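PDB 6EKR: type ii site-specific deoxyribonuclease from Klebsiella pneumoniae, which probably cleaves double-stranded DNA at a specific sequence, as a type IIP restriction endonuclease of the PD-(D/E)xK nuclease superfamily. Local coordinates for residues Lys146-Asp151 with Asp292-Phe297; Phe102-Ala107 with Met286-Phe291; Asp72-Asp77 with Ile111-Met116. The protein carries 2 engineered substitutions. All blocks are in the same frame, centred on the assembly; numbering follows the deposited sequence.

The three contacts form a connected series through the helical part of the subunit, with contact 2 in the middle. Contacts 1 and 2 lie on successive halves of helix 286-298, their centres about 13 Å apart, and they touch where Met148 CE packs 3.5 Å from Leu290 O. Contacts 2 and 3 share helix 101-125, again with centres about 13 Å apart, and meet where Leu290 CD1 lies 4.1 Å from Ile111 CD1. The outer pair, contacts 1 and 3, have centres about 23 Å apart and do not touch, their nearest atoms being about 8 Å apart. The other protein chain of the assembly reaches none of the three, so all are internal packing.

Contact 1 of 3, residues Lys146-Asp151 with Asp292-Phe297; sequences KWMIPD and DIYSFF
The rings of Tyr294 and Phe297 each receive a different branch of Ile149. Ile149 CG2 comes within 3.8 Å of Tyr294 CD1, while Ile149 CD1 lies 3.9 Å from Phe297 CD2, and both methyls approach their ring at a slant. One face of Phe297 is taken by its chain neighbour, Phe296 CD2, which stands 3.6 Å above the plane and toward the rim; Phe297 CG in turn lies in the plane of the Phe296 ring, at its edge.

Ile149 branches at CB, and its torsions aim the two arms: chi1 56° puts CG2 opposite the carbonyl carbon, on the Tyr294 side, and an extended chi2 (-173°) carries CD1 out to Phe297. Ile149 and Tyr294 pass each other in opposite senses, whereas Ile149 meets Phe297 at about a right angle. Beside them Met148, a selenomethionine, extends as far as SE and then bends, setting SE 4.2 Å from Tyr294 CB and CE 4.1 Å from Ile293 CG2. All these cross-segment contacts are apolar.

Ile149 is the first residue to leave helical geometry after helix 132-148, so the contact seats the end of that helix on helix 286-298. Ile293, Phe296 and Phe297 also reach strand 190-194, which places the latter helix against the mixed sheet, an alpha/beta layering consistent with the PD-(D/E)xK nuclease fold.

Contact 2 of 3, residues Phe102-Ala107 with Met286-Phe291; sequences FDSRRA and MGDFLF
Ser104 donates the hydrogen bond that joins these two helices, its OG lying 3.1 Å from Asp288 OD1. The hydroxyl meets that oxygen from above the carboxylate, 55° out of its plane. The CB of Asp288 leaves its helix away from helix 101-125, but with CG beside the backbone N and opposite the carbonyl carbon (chi1 -67°) the carboxylate swings back to reach the serine. Ser104 supplies a second point of contact through its backbone: its carbonyl O lies 3.5 Å from Gly287 CA in a CH...O contact.

One turn further along, the methyl of Ala107 fills the angle between two partners, with CB 4.0 Å from Gly287 CA and 3.7 Å from Leu290 CD1. Ser104 and Ala107 on one helix face Gly287 on the other. Gly287 presents bare backbone, and the CA atoms of Ser104 and Gly287 come as near as 4.2 Å. The segment axes accordingly approach to 7.6 Å, a close helix pair, with their N-to-C directions 116° apart.

The second shell acts on the start of helix 286-298. Asn108, next after Ala107, offers OD1 in weak hydrogen bonds to the first-turn amides of Met286 and Gly287, and Asp288 OD2 binds Thr285 N weakly, so each oxygen of the carboxylate has a partner.

Beyond this shell, Phe88 of helix 78-91 touches both Ala107 and Leu290, and Val144 and Met148 of helix 132-148 cover Leu290 as well. Phe289 reaches Phe225 of strand 222-227, so helix 286-298 is packed between the helical layer containing helix 101-125 and the mixed beta sheet.

Contact 3 of 3, residues Asp72-Asp77 with Ile111-Met116; sequences DLFITD and IYTSVM
Thr113 OG1 is held from two directions: it accepts a hydrogen bond from Ile75 N at 2.9 Å, with an N-H...O angle of 161°, and it is also hydrogen-bonded to Lys109 O one turn back in its own helix. Placing OG1 beside the backbone N (chi1 -65°) leaves the hydroxyl able to serve both, and leaves methyl CG2 on the Phe74 side, 4.2 Å above one face of that ring and toward its rim.

Tyr112 is clamped across its ring. On one face Leu73 CD2 makes a CH-pi contact, 3.9 Å from the ring centroid and only 9° off the normal; over the centre of the opposite face Met116 CG, of the same helix, stands 3.7 Å above the plane. Leu73 CB adds a touch at 3.7 Å from Tyr112 CD2, and the phenol OH is hydrogen-bonded to Arg70 N. The edge of the Phe74 ring completes the apolar set, CE1 lying 3.8 Å from Met116 CB, with Tyr112 CE2 also near the ring plane.

Residues 73-75 of the loop before helix 78-91 thus pass across helix 101-125, roughly at right angles to its local direction. Chemically, apolar contacts flank a nearly straight amide-to-hydroxyl bond: the buried Thr113 hydroxyl satisfies a loop amide as well as a carbonyl of its own helix, and so ties a segment without regular secondary structure to the helix.

Contact 1 of 3, residues Lys146-Asp151 with Asp292-Phe297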
loop_
_atom_site.group_PDB
_atom_site.type_symbol
_atom_site.label_atom_id
_atom_site.label_comp_id
_atom_site.label_asym_id
_atom_site.label_seq_id
_atom_site.Cartn_x
_atom_site.Cartn_y
_atom_site.Cartn_z
ATOM N N LYS A 146 -1.161 17.034 -23.567
ATOM C CA LYS A 146 -0.781 16.925 -24.970
ATOM C C LYS A 146 -1.165 18.169 -25.754
ATOM O O LYS A 146 -0.493 18.545 -26.705
ATOM C CB LYS A 146 -1.431 15.698 -25.600
ATOM C CG LYS A 146 -0.999 15.429 -27.021
ATOM C CD LYS A 146 0.361 14.767 -27.063
ATOM C CE LYS A 146 0.707 14.329 -28.472
ATOM N NZ LYS A 146 1.939 13.504 -28.505
ATOM N N TRP A 147 -2.258 18.803 -25.354
ATOM C CA TRP A 147 -2.684 20.038 -25.982
ATOM C C TRP A 147 -1.678 21.125 -25.674
ATOM O O TRP A 147 -1.387 21.979 -26.506
ATOM C CB TRP A 147 -4.041 20.474 -25.441
ATOM C CG TRP A 147 -5.201 19.729 -25.993
ATOM C CD1 TRP A 147 -5.275 19.109 -27.201
ATOM C CD2 TRP A 147 -6.475 19.553 -25.372
ATOM N NE1 TRP A 147 -6.512 18.543 -27.365
ATOM C CE2 TRP A 147 -7.270 18.804 -26.255
ATOM C CE3 TRP A 147 -7.020 19.953 -24.151
ATOM C CZ2 TRP A 147 -8.577 18.444 -25.956
ATOM C CZ3 TRP A 147 -8.315 19.594 -23.857
ATOM C CH2 TRP A 147 -9.080 18.849 -24.754
HETATM N N MSE A 148 -1.157 21.083 -24.457
HETATM C CA MSE A 148 -0.339 22.153 -23.917
HETATM C C MSE A 148 1.087 22.154 -24.436
HETATM O O MSE A 148 1.518 23.106 -25.075
HETATM C CB MSE A 148 -0.328 22.067 -22.401
HETATM C CG MSE A 148 0.273 23.266 -21.730
HETATM SE SE MSE A 148 0.105 23.082 -19.831
HETATM C CE MSE A 148 1.249 21.541 -19.589
ATOM N N ILE A 149 1.825 21.096 -24.142
ATOM C CA ILE A 149 3.205 20.995 -24.585
ATOM C C ILE A 149 3.297 19.914 -25.637
ATOM O O ILE A 149 3.835 18.847 -25.377
ATOM C CB ILE A 149 4.130 20.614 -23.424
ATOM C CG1 ILE A 149 3.646 19.317 -22.777
ATOM C CG2 ILE A 149 4.182 21.726 -22.399
ATOM C CD1 ILE A 149 4.379 18.941 -21.521
ATOM N N PRO A 150 2.766 20.171 -26.827
ATOM C CA PRO A 150 2.671 19.077 -27.801
ATOM C C PRO A 150 3.986 18.705 -28.481
ATOM O O PRO A 150 3.985 17.872 -29.380
ATOM C CB PRO A 150 1.715 19.631 -28.864
ATOM C CG PRO A 150 1.209 20.927 -28.335
ATOM C CD PRO A 150 2.201 21.416 -27.367
ATOM N N ASP A 151 5.091 19.316 -28.067
ATOM C CA ASP A 151 6.396 19.074 -28.697
ATOM C C ASP A 151 7.334 18.175 -27.883
ATOM O O ASP A 151 8.434 17.848 -28.336
ATOM C CB ASP A 151 7.092 20.408 -28.995
ATOM C CG ASP A 151 6.426 21.182 -30.116
ATOM O OD1 ASP A 151 5.833 20.550 -31.025
ATOM O OD2 ASP A 151 6.506 22.431 -30.087
ATOM N N ASP A 292 3.162 24.865 -13.773
ATOM C CA ASP A 292 4.409 24.327 -13.254
ATOM C C ASP A 292 5.054 23.319 -14.208
ATOM O O ASP A 292 6.266 23.362 -14.439
ATOM C CB ASP A 292 4.203 23.714 -11.874
ATOM C CG ASP A 292 3.940 24.757 -10.813
ATOM O OD1 ASP A 292 4.592 25.819 -10.848
ATOM O OD2 ASP A 292 3.093 24.518 -9.934
ATOM N N ILE A 293 4.239 22.431 -14.768
ATOM C CA ILE A 293 4.731 21.431 -15.705
ATOM C C ILE A 293 5.244 22.114 -16.967
ATOM O O ILE A 293 6.324 21.790 -17.444
ATOM C CB ILE A 293 3.656 20.340 -16.015
ATOM C CG1 ILE A 293 3.504 19.378 -14.824
ATOM C CG2 ILE A 293 3.965 19.573 -17.310
ATOM C CD1 ILE A 293 4.696 18.458 -14.557
ATOM N N TYR A 294 4.479 23.071 -17.488
ATOM C CA TYR A 294 4.886 23.816 -18.670
ATOM C C TYR A 294 6.173 24.549 -18.389
ATOM O O TYR A 294 7.130 24.458 -19.162
ATOM C CB TYR A 294 3.819 24.825 -19.055
ATOM C CG TYR A 294 4.208 25.743 -20.195
ATOM C CD1 TYR A 294 3.886 25.419 -21.509
ATOM C CD2 TYR A 294 4.883 26.942 -19.961
ATOM C CE1 TYR A 294 4.221 26.255 -22.554
ATOM C CE2 TYR A 294 5.230 27.779 -20.999
ATOM C CZ TYR A 294 4.891 27.431 -22.292
ATOM O OH TYR A 294 5.220 28.254 -23.344
ATOM N N SER A 295 6.183 25.281 -17.280
ATOM C CA SER A 295 7.350 26.013 -16.833
ATOM C C SER A 295 8.595 25.128 -16.845
ATOM O O SER A 295 9.647 25.557 -17.311
ATOM C CB SER A 295 7.089 26.596 -15.445
ATOM O OG SER A 295 8.289 26.940 -14.778
ATOM N N PHE A 296 8.455 23.891 -16.357
ATOM C CA PHE A 296 9.546 22.906 -16.304
ATOM C C PHE A 296 10.149 22.669 -17.667
ATOM O O PHE A 296 11.376 22.618 -17.813
ATOM C CB PHE A 296 9.061 21.566 -15.726
ATOM C CG PHE A 296 10.103 20.467 -15.748
ATOM C CD1 PHE A 296 10.970 20.291 -14.676
ATOM C CD2 PHE A 296 10.205 19.604 -16.837
ATOM C CE1 PHE A 296 11.932 19.282 -14.691
ATOM C CE2 PHE A 296 11.162 18.589 -16.863
ATOM C CZ PHE A 296 12.023 18.424 -15.790
ATOM N N PHE A 297 9.280 22.512 -18.656
ATOM C CA PHE A 297 9.720 22.195 -19.998
ATOM C C PHE A 297 10.199 23.417 -20.774
ATOM O O PHE A 297 11.085 23.296 -21.635
ATOM C CB PHE A 297 8.650 21.415 -20.752
ATOM C CG PHE A 297 8.579 19.967 -20.352
ATOM C CD1 PHE A 297 9.457 19.038 -20.903
ATOM C CD2 PHE A 297 7.650 19.536 -19.416
ATOM C CE1 PHE A 297 9.400 17.707 -20.540
ATOM C CE2 PHE A 297 7.587 18.213 -19.047
ATOM C CZ PHE A 297 8.466 17.293 -19.613
#

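Contact 2 of 3, residues Phe102-Ala107 with Met286-Phe291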
loop_
_atom_site.group_PDB
_atom_site.type_symbol
_atom_site.label_atom_id
_atom_site.label_comp_id
_atom_site.label_asym_id
_atom_site.label_seq_id
_atom_site.Cartn_x
_atom_site.Cartn_y
_atom_site.Cartn_z
ATOM N N PHE A 102 -7.327 33.541 -12.795
ATOM C CA PHE A 102 -8.594 33.154 -13.405
ATOM C C PHE A 102 -8.399 32.035 -14.415
ATOM O O PHE A 102 -9.318 31.253 -14.661
ATOM C CB PHE A 102 -9.311 34.347 -14.037
ATOM C CG PHE A 102 -10.233 35.059 -13.089
ATOM C CD1 PHE A 102 -11.601 34.772 -13.076
ATOM C CD2 PHE A 102 -9.738 36.014 -12.188
ATOM C CE1 PHE A 102 -12.471 35.430 -12.180
ATOM C CE2 PHE A 102 -10.599 36.678 -11.293
ATOM C CZ PHE A 102 -11.968 36.380 -11.291
ATOM N N ASP A 103 -7.201 31.952 -14.993
ATOM C CA ASP A 103 -6.871 30.846 -15.877
ATOM C C ASP A 103 -6.629 29.580 -15.061
ATOM O O ASP A 103 -7.082 28.498 -15.427
ATOM C CB ASP A 103 -5.667 31.190 -16.734
ATOM C CG ASP A 103 -5.945 32.336 -17.678
ATOM O OD1 ASP A 103 -6.702 32.154 -18.659
ATOM O OD2 ASP A 103 -5.397 33.428 -17.434
ATOM N N SER A 104 -5.941 29.737 -13.936
ATOM C CA SER A 104 -5.672 28.633 -13.034
ATOM C C SER A 104 -6.943 28.110 -12.373
ATOM O O SER A 104 -7.145 26.907 -12.342
ATOM C CB SER A 104 -4.623 29.028 -11.994
ATOM O OG SER A 104 -4.496 28.055 -10.972
ATOM N N ARG A 105 -7.799 28.999 -11.865
ATOM C CA ARG A 105 -9.040 28.583 -11.178
ATOM C C ARG A 105 -9.975 27.778 -12.068
ATOM O O ARG A 105 -10.661 26.872 -11.602
ATOM C CB ARG A 105 -9.825 29.785 -10.659
ATOM C CG ARG A 105 -9.393 30.330 -9.315
ATOM C CD ARG A 105 -10.171 31.621 -9.009
ATOM N NE ARG A 105 -9.565 32.430 -7.945
ATOM C CZ ARG A 105 -9.610 33.761 -7.903
ATOM N NH1 ARG A 105 -10.214 34.441 -8.875
ATOM N NH2 ARG A 105 -9.041 34.414 -6.897
ATOM N N ARG A 106 -10.018 28.130 -13.345
ATOM C CA ARG A 106 -10.933 27.490 -14.274
ATOM C C ARG A 106 -10.360 26.179 -14.810
ATOM O O ARG A 106 -11.104 25.222 -15.029
ATOM C CB ARG A 106 -11.313 28.438 -15.410
ATOM C CG ARG A 106 -12.410 27.898 -16.298
ATOM C CD ARG A 106 -12.678 28.825 -17.465
ATOM N NE ARG A 106 -11.469 29.156 -18.226
ATOM C CZ ARG A 106 -11.423 30.075 -19.186
ATOM N NH1 ARG A 106 -12.518 30.759 -19.507
ATOM N NH2 ARG A 106 -10.285 30.315 -19.817
ATOM N N ALA A 107 -9.042 26.142 -15.020
ATOM C CA ALA A 107 -8.349 24.895 -15.344
ATOM C C ALA A 107 -8.603 23.891 -14.220
ATOM O O ALA A 107 -8.978 22.734 -14.468
ATOM C CB ALA A 107 -6.871 25.129 -15.529
HETATM N N MSE A 286 -4.346 22.048 -9.263
HETATM C CA MSE A 286 -4.303 21.366 -10.567
HETATM C C MSE A 286 -4.181 22.350 -11.725
HETATM O O MSE A 286 -3.604 22.023 -12.761
HETATM C CB MSE A 286 -5.485 20.412 -10.773
HETATM C CG MSE A 286 -5.309 19.027 -10.141
HETATM SE SE MSE A 286 -3.595 18.164 -10.534
HETATM C CE MSE A 286 -3.770 18.008 -12.473
ATOM N N GLY A 287 -4.724 23.555 -11.539
ATOM C CA GLY A 287 -4.440 24.686 -12.422
ATOM C C GLY A 287 -2.985 25.140 -12.329
ATOM O O GLY A 287 -2.359 25.433 -13.353
ATOM N N ASP A 288 -2.439 25.201 -11.110
ATOM C CA ASP A 288 -1.017 25.513 -10.924
ATOM C C ASP A 288 -0.129 24.418 -11.506
ATOM O O ASP A 288 0.987 24.689 -11.975
ATOM C CB ASP A 288 -0.674 25.700 -9.440
ATOM C CG ASP A 288 -1.330 26.935 -8.822
ATOM O OD1 ASP A 288 -1.705 27.881 -9.569
ATOM O OD2 ASP A 288 -1.460 26.951 -7.573
ATOM N N PHE A 289 -0.634 23.183 -11.454
ATOM C CA PHE A 289 0.044 22.020 -12.013
ATOM C C PHE A 289 0.428 22.222 -13.465
ATOM O O PHE A 289 1.555 21.930 -13.844
ATOM C CB PHE A 289 -0.831 20.767 -11.890
ATOM C CG PHE A 289 -0.238 19.542 -12.552
ATOM C CD1 PHE A 289 0.696 18.755 -11.882
ATOM C CD2 PHE A 289 -0.608 19.186 -13.843
ATOM C CE1 PHE A 289 1.248 17.637 -12.489
ATOM C CE2 PHE A 289 -0.055 18.076 -14.453
ATOM C CZ PHE A 289 0.874 17.298 -13.774
ATOM N N LEU A 290 -0.510 22.709 -14.271
ATOM C CA LEU A 290 -0.286 22.840 -15.705
ATOM C C LEU A 290 0.826 23.814 -15.962
ATOM O O LEU A 290 1.756 23.503 -16.702
ATOM C CB LEU A 290 -1.553 23.263 -16.439
ATOM C CG LEU A 290 -2.744 22.323 -16.268
ATOM C CD1 LEU A 290 -4.024 23.017 -16.674
ATOM C CD2 LEU A 290 -2.520 21.054 -17.074
ATOM N N PHE A 291 0.747 24.980 -15.325
ATOM C CA PHE A 291 1.792 25.989 -15.469
ATOM C C PHE A 291 3.140 25.468 -14.958
ATOM O O PHE A 291 4.146 25.610 -15.639
ATOM C CB PHE A 291 1.416 27.326 -14.800
ATOM C CG PHE A 291 2.570 28.295 -14.713
ATOM C CD1 PHE A 291 2.958 29.036 -15.825
ATOM C CD2 PHE A 291 3.297 28.429 -13.529
ATOM C CE1 PHE A 291 4.047 29.907 -15.753
ATOM C CE2 PHE A 291 4.385 29.299 -13.444
ATOM C CZ PHE A 291 4.762 30.039 -14.554
#

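Contact 3 of 3, residues Asp72-Asp77 with Ile111-Met116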
loop_
_atom_site.group_PDB
_atom_site.type_symbol
_atom_site.label_atom_id
_atom_site.label_comp_id
_atom_site.label_asym_id
_atom_site.label_seq_id
_atom_site.Cartn_x
_atom_site.Cartn_y
_atom_site.Cartn_z
ATOM N N ASP A 72 -18.671 24.332 -4.996
ATOM C CA ASP A 72 -17.998 25.541 -5.412
ATOM C C ASP A 72 -16.951 25.275 -6.495
ATOM O O ASP A 72 -16.357 26.212 -7.017
ATOM C CB ASP A 72 -17.338 26.186 -4.200
ATOM C CG ASP A 72 -16.024 25.539 -3.847
ATOM O OD1 ASP A 72 -16.011 24.514 -3.128
ATOM O OD2 ASP A 72 -14.994 26.071 -4.296
ATOM N N LEU A 73 -16.730 24.001 -6.821
ATOM C CA LEU A 73 -15.664 23.587 -7.739
ATOM C C LEU A 73 -16.223 22.852 -8.970
ATOM O O LEU A 73 -15.754 23.045 -10.096
ATOM C CB LEU A 73 -14.664 22.705 -6.982
ATOM C CG LEU A 73 -13.153 22.929 -7.139
ATOM C CD1 LEU A 73 -12.734 24.380 -6.873
ATOM C CD2 LEU A 73 -12.373 21.970 -6.235
ATOM N N PHE A 74 -17.238 22.025 -8.744
ATOM C CA PHE A 74 -17.911 21.269 -9.799
ATOM C C PHE A 74 -18.823 22.202 -10.576
ATOM O O PHE A 74 -19.604 22.934 -9.974
ATOM C CB PHE A 74 -18.764 20.180 -9.146
ATOM C CG PHE A 74 -19.120 19.033 -10.054
ATOM C CD1 PHE A 74 -18.476 17.798 -9.918
ATOM C CD2 PHE A 74 -20.119 19.163 -11.016
ATOM C CE1 PHE A 74 -18.813 16.726 -10.737
ATOM C CE2 PHE A 74 -20.460 18.098 -11.842
ATOM C CZ PHE A 74 -19.811 16.883 -11.701
ATOM N N ILE A 75 -18.748 22.177 -11.902
ATOM C CA ILE A 75 -19.646 22.998 -12.719
ATOM C C ILE A 75 -20.914 22.215 -13.065
ATOM O O ILE A 75 -20.926 21.405 -13.987
ATOM C CB ILE A 75 -18.934 23.551 -13.986
ATOM C CG1 ILE A 75 -17.731 24.415 -13.584
ATOM C CG2 ILE A 75 -19.899 24.359 -14.847
ATOM C CD1 ILE A 75 -16.706 24.653 -14.695
ATOM N N THR A 76 -21.983 22.455 -12.319
ATOM C CA THR A 76 -23.234 21.708 -12.514
ATOM C C THR A 76 -24.159 22.240 -13.628
ATOM O O THR A 76 -25.334 21.858 -13.691
ATOM C CB THR A 76 -24.042 21.584 -11.200
ATOM O OG1 THR A 76 -24.144 22.868 -10.581
ATOM C CG2 THR A 76 -23.369 20.618 -10.244
ATOM N N ASP A 77 -23.637 23.111 -14.495
ATOM C CA ASP A 77 -24.379 23.627 -15.642
ATOM C C ASP A 77 -23.648 23.173 -16.898
ATOM O O ASP A 77 -22.470 23.513 -17.105
ATOM C CB ASP A 77 -24.460 25.159 -15.575
ATOM C CG ASP A 77 -25.414 25.764 -16.611
ATOM O OD1 ASP A 77 -25.143 25.676 -17.828
ATOM O OD2 ASP A 77 -26.425 26.372 -16.203
ATOM N N ILE A 111 -10.775 20.510 -14.798
ATOM C CA ILE A 111 -10.210 19.200 -14.515
ATOM C C ILE A 111 -11.068 18.506 -13.456
ATOM O O ILE A 111 -11.473 17.360 -13.643
ATOM C CB ILE A 111 -8.737 19.288 -14.074
ATOM C CG1 ILE A 111 -7.860 19.678 -15.258
ATOM C CG2 ILE A 111 -8.253 17.963 -13.510
ATOM C CD1 ILE A 111 -6.574 20.384 -14.860
ATOM N N TYR A 112 -11.366 19.217 -12.369
ATOM C CA TYR A 112 -12.169 18.672 -11.271
ATOM C C TYR A 112 -13.476 18.093 -11.787
ATOM O O TYR A 112 -13.792 16.932 -11.533
ATOM C CB TYR A 112 -12.459 19.743 -10.210
ATOM C CG TYR A 112 -13.141 19.217 -8.962
ATOM C CD1 TYR A 112 -12.425 18.505 -8.008
ATOM C CD2 TYR A 112 -14.498 19.434 -8.738
ATOM C CE1 TYR A 112 -13.038 18.016 -6.862
ATOM C CE2 TYR A 112 -15.129 18.946 -7.591
ATOM C CZ TYR A 112 -14.381 18.237 -6.656
ATOM O OH TYR A 112 -14.964 17.753 -5.508
ATOM N N THR A 113 -14.220 18.913 -12.517
ATOM C CA THR A 113 -15.512 18.536 -13.045
ATOM C C THR A 113 -15.394 17.340 -13.982
ATOM O O THR A 113 -16.179 16.400 -13.875
ATOM C CB THR A 113 -16.165 19.748 -13.749
ATOM O OG1 THR A 113 -16.423 20.760 -12.773
ATOM C CG2 THR A 113 -17.473 19.379 -14.444
ATOM N N SER A 114 -14.415 17.368 -14.882
ATOM C CA SER A 114 -14.266 16.295 -15.863
ATOM C C SER A 114 -14.067 14.941 -15.180
ATOM O O SER A 114 -14.817 14.001 -15.440
ATOM C CB SER A 114 -13.105 16.573 -16.818
ATOM O OG SER A 114 -13.380 17.658 -17.683
ATOM N N VAL A 115 -13.063 14.862 -14.302
ATOM C CA VAL A 115 -12.724 13.643 -13.567
ATOM C C VAL A 115 -13.816 13.237 -12.578
ATOM O O VAL A 115 -14.158 12.058 -12.478
ATOM C CB VAL A 115 -11.361 13.774 -12.846
ATOM C CG1 VAL A 115 -11.196 12.703 -11.795
ATOM C CG2 VAL A 115 -10.228 13.691 -13.841
HETATM N N MSE A 116 -14.373 14.207 -11.861
HETATM C CA MSE A 116 -15.357 13.910 -10.824
HETATM C C MSE A 116 -16.710 13.570 -11.399
HETATM O O MSE A 116 -17.515 12.932 -10.734
HETATM C CB MSE A 116 -15.483 15.060 -9.828
HETATM C CG MSE A 116 -14.305 15.179 -8.890
HETATM SE SE MSE A 116 -14.144 13.621 -7.714
HETATM C CE MSE A 116 -15.518 14.128 -6.421
#